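Thiamine-phosphate synthase (Pyrococcus furiosus, PDB 1XI3) probably joins a thiazole phosphate and a pyrimidine diphosphate into thiamine phosphate, releasing diphosphate, with one magnesium ion bound per subunit. Local coordinates at residues A[38-43]-A[201-206]; A[73-78]-A[85-90]; A[81-86]-A[104-109]; A[108-113]-A[129-134]. One frame throughout, in Å; residues are numbered along the deposited sequence.

Contact 1 of 4, residues A[38-43]-A[201-206]; sequences GGATAI and KATEEL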
# COMPACT_ATOMS: atom_id res chain seq x y z
N GLY A 38 18.01 22.16 -8.25
CA GLY A 38 18.87 21.88 -9.38
C GLY A 38 18.16 21.74 -10.72
O GLY A 38 18.82 21.65 -11.75
N GLY A 39 16.83 21.70 -10.72
CA GLY A 39 16.06 21.68 -11.97
C GLY A 39 15.35 20.39 -12.32
O GLY A 39 14.90 20.23 -13.44
N ALA A 40 15.22 19.47 -11.37
CA ALA A 40 14.36 18.30 -11.61
C ALA A 40 12.96 18.73 -11.99
O ALA A 40 12.38 19.70 -11.40
CB ALA A 40 14.32 17.42 -10.40
N THR A 41 12.37 18.06 -12.98
CA THR A 41 11.04 18.39 -13.44
C THR A 41 9.96 17.44 -12.91
O THR A 41 8.77 17.76 -12.91
CB THR A 41 10.97 18.48 -14.97
OG1 THR A 41 11.31 17.20 -15.55
CG2 THR A 41 11.92 19.55 -15.48
N ALA A 42 10.41 16.28 -12.44
CA ALA A 42 9.53 15.28 -11.85
C ALA A 42 10.30 14.58 -10.74
O ALA A 42 11.49 14.38 -10.85
CB ALA A 42 9.07 14.26 -12.90
N ILE A 43 9.58 14.22 -9.68
CA ILE A 43 10.13 13.51 -8.55
C ILE A 43 9.28 12.28 -8.31
O ILE A 43 8.06 12.33 -8.37
CB ILE A 43 10.06 14.38 -7.27
CG1 ILE A 43 10.92 15.65 -7.40
CG2 ILE A 43 10.47 13.62 -6.02
CD1 ILE A 43 12.36 15.41 -7.55
N LYS A 201 23.95 20.28 -7.63
CA LYS A 201 24.88 20.46 -8.73
C LYS A 201 24.78 19.32 -9.73
O LYS A 201 24.84 19.54 -10.93
CB LYS A 201 26.32 20.58 -8.21
CG LYS A 201 27.31 20.96 -9.31
N ALA A 202 24.61 18.10 -9.24
CA ALA A 202 24.49 16.93 -10.10
C ALA A 202 23.25 17.04 -10.94
O ALA A 202 23.26 16.70 -12.11
CB ALA A 202 24.44 15.67 -9.25
N THR A 203 22.16 17.53 -10.34
CA THR A 203 20.89 17.70 -11.04
C THR A 203 20.99 18.82 -12.08
O THR A 203 20.55 18.68 -13.21
CB THR A 203 19.75 17.98 -10.03
OG1 THR A 203 19.78 16.98 -8.99
CG2 THR A 203 18.42 17.98 -10.73
N GLU A 204 21.62 19.94 -11.70
CA GLU A 204 21.86 21.05 -12.63
C GLU A 204 22.58 20.59 -13.89
O GLU A 204 22.20 20.97 -15.01
CB GLU A 204 22.69 22.15 -11.98
CG GLU A 204 21.89 23.05 -11.08
CD GLU A 204 22.75 24.14 -10.46
OE1 GLU A 204 22.53 24.44 -9.25
OE2 GLU A 204 23.63 24.70 -11.20
N GLU A 205 23.62 19.78 -13.70
CA GLU A 205 24.41 19.26 -14.83
C GLU A 205 23.57 18.42 -15.77
O GLU A 205 23.63 18.55 -16.98
CB GLU A 205 25.53 18.38 -14.31
CG GLU A 205 26.60 19.11 -13.52
CD GLU A 205 27.63 18.15 -12.90
OE1 GLU A 205 27.52 16.92 -13.11
OE2 GLU A 205 28.54 18.65 -12.20
N LEU A 206 22.76 17.54 -15.19
CA LEU A 206 21.91 16.70 -15.99
C LEU A 206 20.86 17.51 -16.69
O LEU A 206 20.55 17.26 -17.84
CB LEU A 206 21.29 15.58 -15.13
CG LEU A 206 22.30 14.48 -14.80
CD1 LEU A 206 21.86 13.65 -13.54
CD2 LEU A 206 22.54 13.57 -15.98

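Contact 2 of 4, residues A[73-78]-A[85-90]; sequences FFVDDR and VDADGV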
# COMPACT_ATOMS: atom_id res chain seq x y z
N PHE A 73 4.88 14.98 -9.30
CA PHE A 73 5.15 14.09 -8.16
C PHE A 73 4.49 12.73 -8.35
O PHE A 73 3.25 12.62 -8.49
CB PHE A 73 4.66 14.71 -6.87
CG PHE A 73 4.98 13.91 -5.65
CD1 PHE A 73 6.24 13.32 -5.50
CD2 PHE A 73 4.05 13.74 -4.66
CE1 PHE A 73 6.51 12.53 -4.36
CE2 PHE A 73 4.37 12.96 -3.47
CZ PHE A 73 5.61 12.40 -3.37
N PHE A 74 5.33 11.68 -8.35
CA PHE A 74 4.89 10.31 -8.49
C PHE A 74 5.29 9.52 -7.29
O PHE A 74 6.30 9.81 -6.67
CB PHE A 74 5.59 9.67 -9.72
CG PHE A 74 5.20 10.33 -10.99
CD1 PHE A 74 3.98 10.01 -11.59
CD2 PHE A 74 5.97 11.37 -11.52
CE1 PHE A 74 3.59 10.70 -12.76
CE2 PHE A 74 5.58 12.02 -12.68
CZ PHE A 74 4.39 11.70 -13.27
N VAL A 75 4.48 8.50 -6.99
CA VAL A 75 4.84 7.51 -5.98
C VAL A 75 5.07 6.15 -6.67
O VAL A 75 4.25 5.73 -7.48
CB VAL A 75 3.73 7.37 -4.90
CG1 VAL A 75 4.11 6.32 -3.87
CG2 VAL A 75 3.51 8.73 -4.23
N ASP A 76 6.17 5.48 -6.31
CA ASP A 76 6.43 4.12 -6.83
C ASP A 76 5.48 3.13 -6.14
O ASP A 76 5.37 3.17 -4.91
CB ASP A 76 7.85 3.69 -6.56
CG ASP A 76 8.18 2.39 -7.26
OD1 ASP A 76 8.71 1.51 -6.58
OD2 ASP A 76 7.86 2.26 -8.45
N ASP A 77 4.77 2.33 -6.95
CA ASP A 77 3.94 1.19 -6.48
C ASP A 77 2.64 1.64 -5.84
O ASP A 77 1.54 1.34 -6.34
CB ASP A 77 4.82 0.35 -5.51
CG ASP A 77 4.19 -0.92 -4.96
OD1 ASP A 77 4.97 -1.69 -4.31
OD2 ASP A 77 2.99 -1.17 -5.09
N ARG A 78 2.76 2.36 -4.73
CA ARG A 78 1.67 2.50 -3.76
C ARG A 78 0.60 3.50 -4.16
O ARG A 78 0.74 4.71 -3.94
CB ARG A 78 2.26 2.82 -2.34
CG ARG A 78 3.14 1.72 -1.78
CD ARG A 78 2.26 0.54 -1.33
NE ARG A 78 1.42 0.95 -0.22
CZ ARG A 78 1.81 0.90 1.06
NH1 ARG A 78 2.98 0.43 1.39
NH2 ARG A 78 1.01 1.35 1.99
N VAL A 85 -1.74 11.47 -0.60
CA VAL A 85 -0.92 12.71 -0.69
C VAL A 85 -1.21 13.57 -1.93
O VAL A 85 -0.55 14.62 -2.14
CB VAL A 85 0.58 12.41 -0.53
CG1 VAL A 85 0.82 11.55 0.69
CG2 VAL A 85 1.17 11.83 -1.80
N ASP A 86 -2.22 13.19 -2.72
CA ASP A 86 -2.59 13.88 -3.95
C ASP A 86 -1.44 14.01 -4.91
O ASP A 86 -1.22 15.02 -5.57
CB ASP A 86 -3.20 15.25 -3.65
CG ASP A 86 -4.07 15.77 -4.78
OD1 ASP A 86 -4.32 17.01 -4.79
OD2 ASP A 86 -4.51 14.98 -5.66
N ALA A 87 -0.68 12.93 -5.05
CA ALA A 87 0.34 12.90 -6.06
C ALA A 87 -0.25 12.99 -7.45
O ALA A 87 -1.44 12.66 -7.66
CB ALA A 87 1.15 11.61 -5.93
N ASP A 88 0.57 13.41 -8.40
CA ASP A 88 0.16 13.46 -9.78
C ASP A 88 -0.04 12.06 -10.38
O ASP A 88 -0.87 11.88 -11.27
CB ASP A 88 1.13 14.26 -10.60
CG ASP A 88 1.25 15.71 -10.09
OD1 ASP A 88 0.21 16.43 -10.12
OD2 ASP A 88 2.31 16.09 -9.64
N GLY A 89 0.74 11.09 -9.88
CA GLY A 89 0.67 9.75 -10.45
C GLY A 89 1.36 8.70 -9.64
O GLY A 89 1.87 8.94 -8.55
N VAL A 90 1.36 7.50 -10.22
CA VAL A 90 1.98 6.33 -9.60
C VAL A 90 2.76 5.59 -10.70
O VAL A 90 2.35 5.59 -11.87
CB VAL A 90 0.91 5.39 -8.98
CG1 VAL A 90 -0.09 4.91 -10.05
CG2 VAL A 90 1.55 4.25 -8.22

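Contact 3 of 4, residues A[81-86]-A[104-109]; sequences VALAVD and EIAPNL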
# COMPACT_ATOMS: atom_id res chain seq x y z
N VAL A 81 -0.92 5.49 -1.14
CA VAL A 81 -0.09 6.64 -0.77
C VAL A 81 -0.26 7.79 -1.78
O VAL A 81 -0.46 8.92 -1.39
CB VAL A 81 1.35 6.23 -0.60
CG1 VAL A 81 2.24 7.47 -0.33
CG2 VAL A 81 1.48 5.21 0.55
N ALA A 82 -0.21 7.45 -3.07
CA ALA A 82 -0.39 8.43 -4.13
C ALA A 82 -1.72 9.16 -3.94
O ALA A 82 -1.78 10.37 -4.02
CB ALA A 82 -0.32 7.76 -5.50
N LEU A 83 -2.78 8.41 -3.67
CA LEU A 83 -4.09 9.07 -3.50
C LEU A 83 -4.09 9.96 -2.24
O LEU A 83 -4.59 11.11 -2.27
CB LEU A 83 -5.19 8.03 -3.40
CG LEU A 83 -5.53 7.29 -4.69
CD1 LEU A 83 -6.47 6.15 -4.36
CD2 LEU A 83 -6.18 8.19 -5.71
N ALA A 84 -3.56 9.42 -1.15
CA ALA A 84 -3.63 10.10 0.16
C ALA A 84 -2.85 11.42 0.13
O ALA A 84 -3.27 12.39 0.77
CB ALA A 84 -3.09 9.26 1.21
N VAL A 85 -1.74 11.47 -0.60
CA VAL A 85 -0.92 12.71 -0.69
C VAL A 85 -1.21 13.57 -1.93
O VAL A 85 -0.55 14.62 -2.14
CB VAL A 85 0.58 12.41 -0.53
CG1 VAL A 85 0.82 11.55 0.69
CG2 VAL A 85 1.17 11.83 -1.80
N ASP A 86 -2.22 13.19 -2.72
CA ASP A 86 -2.59 13.88 -3.95
C ASP A 86 -1.44 14.01 -4.91
O ASP A 86 -1.22 15.02 -5.57
CB ASP A 86 -3.20 15.25 -3.65
CG ASP A 86 -4.07 15.77 -4.78
OD1 ASP A 86 -4.32 17.01 -4.79
OD2 ASP A 86 -4.51 14.98 -5.66
N GLU A 104 -8.89 1.86 -12.39
CA GLU A 104 -10.23 1.75 -11.85
C GLU A 104 -10.37 2.40 -10.47
O GLU A 104 -11.34 3.13 -10.20
CB GLU A 104 -10.64 0.26 -11.78
CG GLU A 104 -12.07 0.03 -11.35
CD GLU A 104 -13.06 0.44 -12.44
OE1 GLU A 104 -12.86 0.04 -13.62
OE2 GLU A 104 -14.03 1.17 -12.14
N ILE A 105 -9.41 2.15 -9.58
CA ILE A 105 -9.50 2.67 -8.23
C ILE A 105 -8.98 4.11 -8.08
O ILE A 105 -9.30 4.78 -7.10
CB ILE A 105 -8.82 1.73 -7.18
CG1 ILE A 105 -7.32 1.59 -7.40
CG2 ILE A 105 -9.46 0.37 -7.24
CD1 ILE A 105 -6.62 1.00 -6.22
N ALA A 106 -8.22 4.57 -9.07
CA ALA A 106 -7.58 5.87 -9.01
C ALA A 106 -7.63 6.50 -10.39
O ALA A 106 -6.62 6.69 -11.04
CB ALA A 106 -6.16 5.72 -8.51
N PRO A 107 -8.85 6.83 -10.85
CA PRO A 107 -8.99 7.27 -12.23
C PRO A 107 -8.32 8.59 -12.61
O PRO A 107 -8.19 8.87 -13.81
CB PRO A 107 -10.52 7.39 -12.41
CG PRO A 107 -11.08 7.46 -11.06
CD PRO A 107 -10.15 6.72 -10.16
N ASN A 108 -7.97 9.41 -11.64
CA ASN A 108 -7.31 10.70 -11.93
C ASN A 108 -5.78 10.67 -11.89
O ASN A 108 -5.16 11.67 -12.25
CB ASN A 108 -7.84 11.78 -11.01
CG ASN A 108 -9.32 12.02 -11.20
OD1 ASN A 108 -9.86 11.73 -12.25
ND2 ASN A 108 -9.97 12.53 -10.17
N LEU A 109 -5.17 9.56 -11.48
CA LEU A 109 -3.73 9.46 -11.43
C LEU A 109 -3.13 9.21 -12.80
O LEU A 109 -3.68 8.44 -13.62
CB LEU A 109 -3.28 8.31 -10.47
CG LEU A 109 -3.50 8.50 -9.01
CD1 LEU A 109 -3.00 7.27 -8.26
CD2 LEU A 109 -2.88 9.76 -8.44

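Contact 4 of 4, residues A[108-113]-A[129-134]; sequences NLIIGA and ADYLGA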
# COMPACT_ATOMS: atom_id res chain seq x y z
N ASN A 108 -7.97 9.41 -11.64
CA ASN A 108 -7.31 10.70 -11.93
C ASN A 108 -5.78 10.67 -11.89
O ASN A 108 -5.16 11.67 -12.25
CB ASN A 108 -7.84 11.78 -11.01
CG ASN A 108 -9.32 12.02 -11.20
OD1 ASN A 108 -9.86 11.73 -12.25
ND2 ASN A 108 -9.97 12.53 -10.17
N LEU A 109 -5.17 9.56 -11.48
CA LEU A 109 -3.73 9.46 -11.43
C LEU A 109 -3.13 9.21 -12.80
O LEU A 109 -3.68 8.44 -13.62
CB LEU A 109 -3.28 8.31 -10.47
CG LEU A 109 -3.50 8.50 -9.01
CD1 LEU A 109 -3.00 7.27 -8.26
CD2 LEU A 109 -2.88 9.76 -8.44
N ILE A 110 -2.00 9.84 -13.05
CA ILE A 110 -1.16 9.51 -14.19
C ILE A 110 -0.49 8.20 -13.87
O ILE A 110 0.05 8.02 -12.80
CB ILE A 110 -0.10 10.59 -14.40
CG1 ILE A 110 -0.77 11.94 -14.71
CG2 ILE A 110 0.86 10.19 -15.49
CD1 ILE A 110 0.13 13.09 -14.67
N ILE A 111 -0.51 7.28 -14.83
CA ILE A 111 0.09 5.97 -14.67
C ILE A 111 1.38 5.85 -15.48
O ILE A 111 1.39 5.94 -16.71
CB ILE A 111 -0.86 4.87 -15.15
CG1 ILE A 111 -2.22 4.94 -14.43
CG2 ILE A 111 -0.19 3.48 -15.00
CD1 ILE A 111 -2.25 4.81 -12.97
N GLY A 112 2.48 5.63 -14.78
CA GLY A 112 3.71 5.26 -15.42
C GLY A 112 3.86 3.76 -15.29
O GLY A 112 3.55 3.20 -14.25
N ALA A 113 4.38 3.13 -16.34
CA ALA A 113 4.65 1.70 -16.35
C ALA A 113 6.14 1.41 -16.49
O ALA A 113 6.78 1.88 -17.45
CB ALA A 113 3.87 1.05 -17.48
N ALA A 129 -1.28 2.91 -19.98
CA ALA A 129 -0.23 3.66 -19.32
C ALA A 129 -0.13 5.03 -19.97
O ALA A 129 -0.29 5.16 -21.19
CB ALA A 129 1.09 2.95 -19.42
N ASP A 130 0.15 6.04 -19.15
CA ASP A 130 0.38 7.39 -19.66
C ASP A 130 1.80 7.64 -20.11
O ASP A 130 2.04 8.43 -21.02
CB ASP A 130 -0.04 8.41 -18.59
CG ASP A 130 -1.51 8.34 -18.30
OD1 ASP A 130 -1.92 7.97 -17.19
OD2 ASP A 130 -2.29 8.63 -19.24
N TYR A 131 2.77 7.00 -19.45
CA TYR A 131 4.15 7.02 -19.91
C TYR A 131 4.82 5.74 -19.50
O TYR A 131 4.28 4.96 -18.71
CB TYR A 131 4.94 8.25 -19.37
CG TYR A 131 5.23 8.19 -17.89
CD1 TYR A 131 4.28 8.62 -16.93
CD2 TYR A 131 6.43 7.68 -17.42
CE1 TYR A 131 4.55 8.53 -15.55
CE2 TYR A 131 6.70 7.59 -16.05
CZ TYR A 131 5.75 8.00 -15.12
OH TYR A 131 6.04 7.87 -13.78
N LEU A 132 5.99 5.53 -20.08
CA LEU A 132 6.79 4.35 -19.81
C LEU A 132 8.08 4.76 -19.15
O LEU A 132 8.72 5.73 -19.56
CB LEU A 132 7.17 3.59 -21.10
CG LEU A 132 6.00 3.15 -21.96
CD1 LEU A 132 6.54 2.35 -23.16
CD2 LEU A 132 5.04 2.32 -21.17
N GLY A 133 8.48 3.96 -18.16
CA GLY A 133 9.85 3.94 -17.66
C GLY A 133 10.54 2.73 -18.30
O GLY A 133 10.35 1.64 -17.83
N ALA A 134 11.33 2.98 -19.34
CA ALA A 134 11.97 1.87 -20.13
C ALA A 134 13.39 1.69 -19.69
O ALA A 134 14.20 2.62 -19.75
CB ALA A 134 11.90 2.17 -21.61
O HOH W 1 -4.36 8.96 -16.11

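Contact 1 of 4, residues A[38-43]-A[201-206]
Thr203 holds CG2 anti to its backbone N, and this rotation (chi1 -51°) aims the methyl at the turn made by Gly38, Gly39 and Ala40 while OG1 faces back along its own helix. The methyl CG2 ends 3.6 Å from Ala40 N and 3.8 Å from Gly38 C, lying against the peptides of the turn; Ala40 CB is a looser neighbour. OG1 bonds to the carbonyl of Val199 one turn earlier, which is why a threonine can present a purely apolar surface here. Gly38, having no CB, lets its backbone lie directly against Thr203 and Glu204, its CA 4.5 Å from Glu204 CA. Gly39 follows with positive phi (110°) as the Schellman end of helix 28-37, a second place that suits glycine. In this TIM barrel the turn leads from that helix into strand 42-45, and helix 199-214 is the last helix of the chain, so the contact sets the turn before strand 42-45 against the chain's final helix. Glu204 lies alongside the Gly38 carbonyl: its CG is 3.4 Å from Gly38 O, and its CA makes a CA-H...O contact of 3.2 Å with the same oxygen, at an angle of 132° at the hydrogen.

Contact 2 of 4, residues A[73-78]-A[85-90]
Phe73 and Val85 meet at about a right angle, the valine methyl CG2 reaching the edge of the ring near its plane, 3.8 Å from Phe73 CE2. The phenylalanine stretches CG anti to its backbone N (chi1 -176°), which carries the ring out to the layer between strand and helices. Ala87 CB approaches the same ring obliquely at CD2 and also touches Val75 CG2; its small methyl fits between the two larger side chains. Around this apolar group, Met45 of strand 42-45 and Leu62 and Thr66 of helix 52-68 also pack on Phe73.

Phe74 points to the other face of the sheet, where its ring runs beside Gly89, with CD1 3.5 Å from Gly89 CA. Gly89 has no CB, so the ring can lie directly on its backbone. The backbones are joined in parallel register: Val75 N donates to Gly89 O at 3.1 Å. Gly89 N lies 3.3 Å from Phe73 O and donates to it. The same oxygen takes a weak bond from the backbone N of Asp88. At the edge, Asp88 OD2 accepts from Phe73 N at 2.8 Å through its anti lone pair, and a salt bridge to Arg63 gives this oxygen a second partner.

Beyond Val75 the strand ends at Asp76 and the loop begins with Asp77, predicted to bind the pyrimidine diphosphate and magnesium respectively. Asp77 also bonds to Thr52 of the second subunit. Strand 72-76, helix 79-85 and strand 89-92 form a beta-alpha-beta unit of the TIM barrel, with the predicted site at the C-terminal end of its first strand.

Contact 3 of 4, residues A[81-86]-A[104-109]
Leu83 reaches from helix 79-85 to Ala106, the residue just past the end of helix 99-105. Its CB sets off to the side of the opposing segment, and CG, anti to the carbonyl carbon (chi1 -71°), turns the fork toward it. CG comes 4.2 Å from Ala106 CB. Of the two branches, CD2 fits closer, 3.7 Å from Ala106 CB and 4.2 Å from Leu109 CD1, while CD1 touches both Ile105 O and Ala106 CB at 4.2 Å; the short alanine side chain thus meets both methyls. Leu109 comes in from the far end of the type I turn spanning Ala106 to Leu109; its CD1 meets Ala82 CB at 3.9 Å as well as Leu83 CD2, so one methyl touches two consecutive residues of the helix. Ala82, with only a methyl, allows the leucine to come close to the helix backbone. The side chains that meet are all apolar, as suits leucines and alanines. Ala82 also packs on Val75 of strand 72-76, on the side of the helix that faces the barrel. Ile105 of the second subunit covers Leu83, so this junction between two successive helices of the barrel's outer layer lies partly at the dimer interface.

Contact 4 of 4, residues A[108-113]-A[129-134]
Strands 110-115 and 131-135 run parallel in the TIM barrel, their short segments inclined by 27° with axes 4.6 Å apart, and helix 118-127 links them as a beta-alpha-beta unit. Ile111 O takes two bonds, from Asp130 N at 2.7 Å and Tyr131 N, and the pairing continues through Ala113 N to Tyr131 O and Gly133 N to Ala113 O. Tyr131 is rotated with CG between its backbone N and carbonyl carbon (chi1 71°), folding the ring back over Gly112. Gly112 CA sits over one ring face, 3.5 Å from the centroid, a CH-pi contact made possible by the bare CA of glycine. Ile110 CG2 touches the ring edge at CD1. The ring also stands edge-to-face with Phe74, while its OH bonds to Tyr18. On the other face of the sheet, Ala113 CB packs 3.9 Å from Ala129 CB and also meets Leu132 CD2; this small methyl packs on Ala124 of helix 118-127 and Ile99 of helix 99-105 too. Asp130, just before strand 131-135, ties its side chain back to the neighbouring strand. A water donates to both its OD1 and Leu109 O, while the anti lone pair of that OD1 receives Ile111 N at 2.8 Å in a nearly straight bond of 174°.

Contacts 1, 2 and 4 reach the same eight-stranded barrel. Contact 1 joins contact 2 through neighbouring strands, with Ile43 O 2.8 Å from Phe74 N, and contact 2 joins contact 4 likewise, with Val90 O 2.9 Å from Gly112 N. Contact 3 lies outside this wall, its centre about 7 Å from that of contact 2, and shares Val85 and Asp86 with it and Asn108 and Leu109 with contact 4. Contacts 1 and 4, with centres about 21 Å apart, lie on opposite sides of the chain's centre. Contact 2 holds Asp76, predicted to bind the pyrimidine diphosphate, and Asp77, predicted to bind magnesium; Tyr131 in contact 4 has its side chain about 5 Å from that of Gln44, predicted to bind the same pyrimidine.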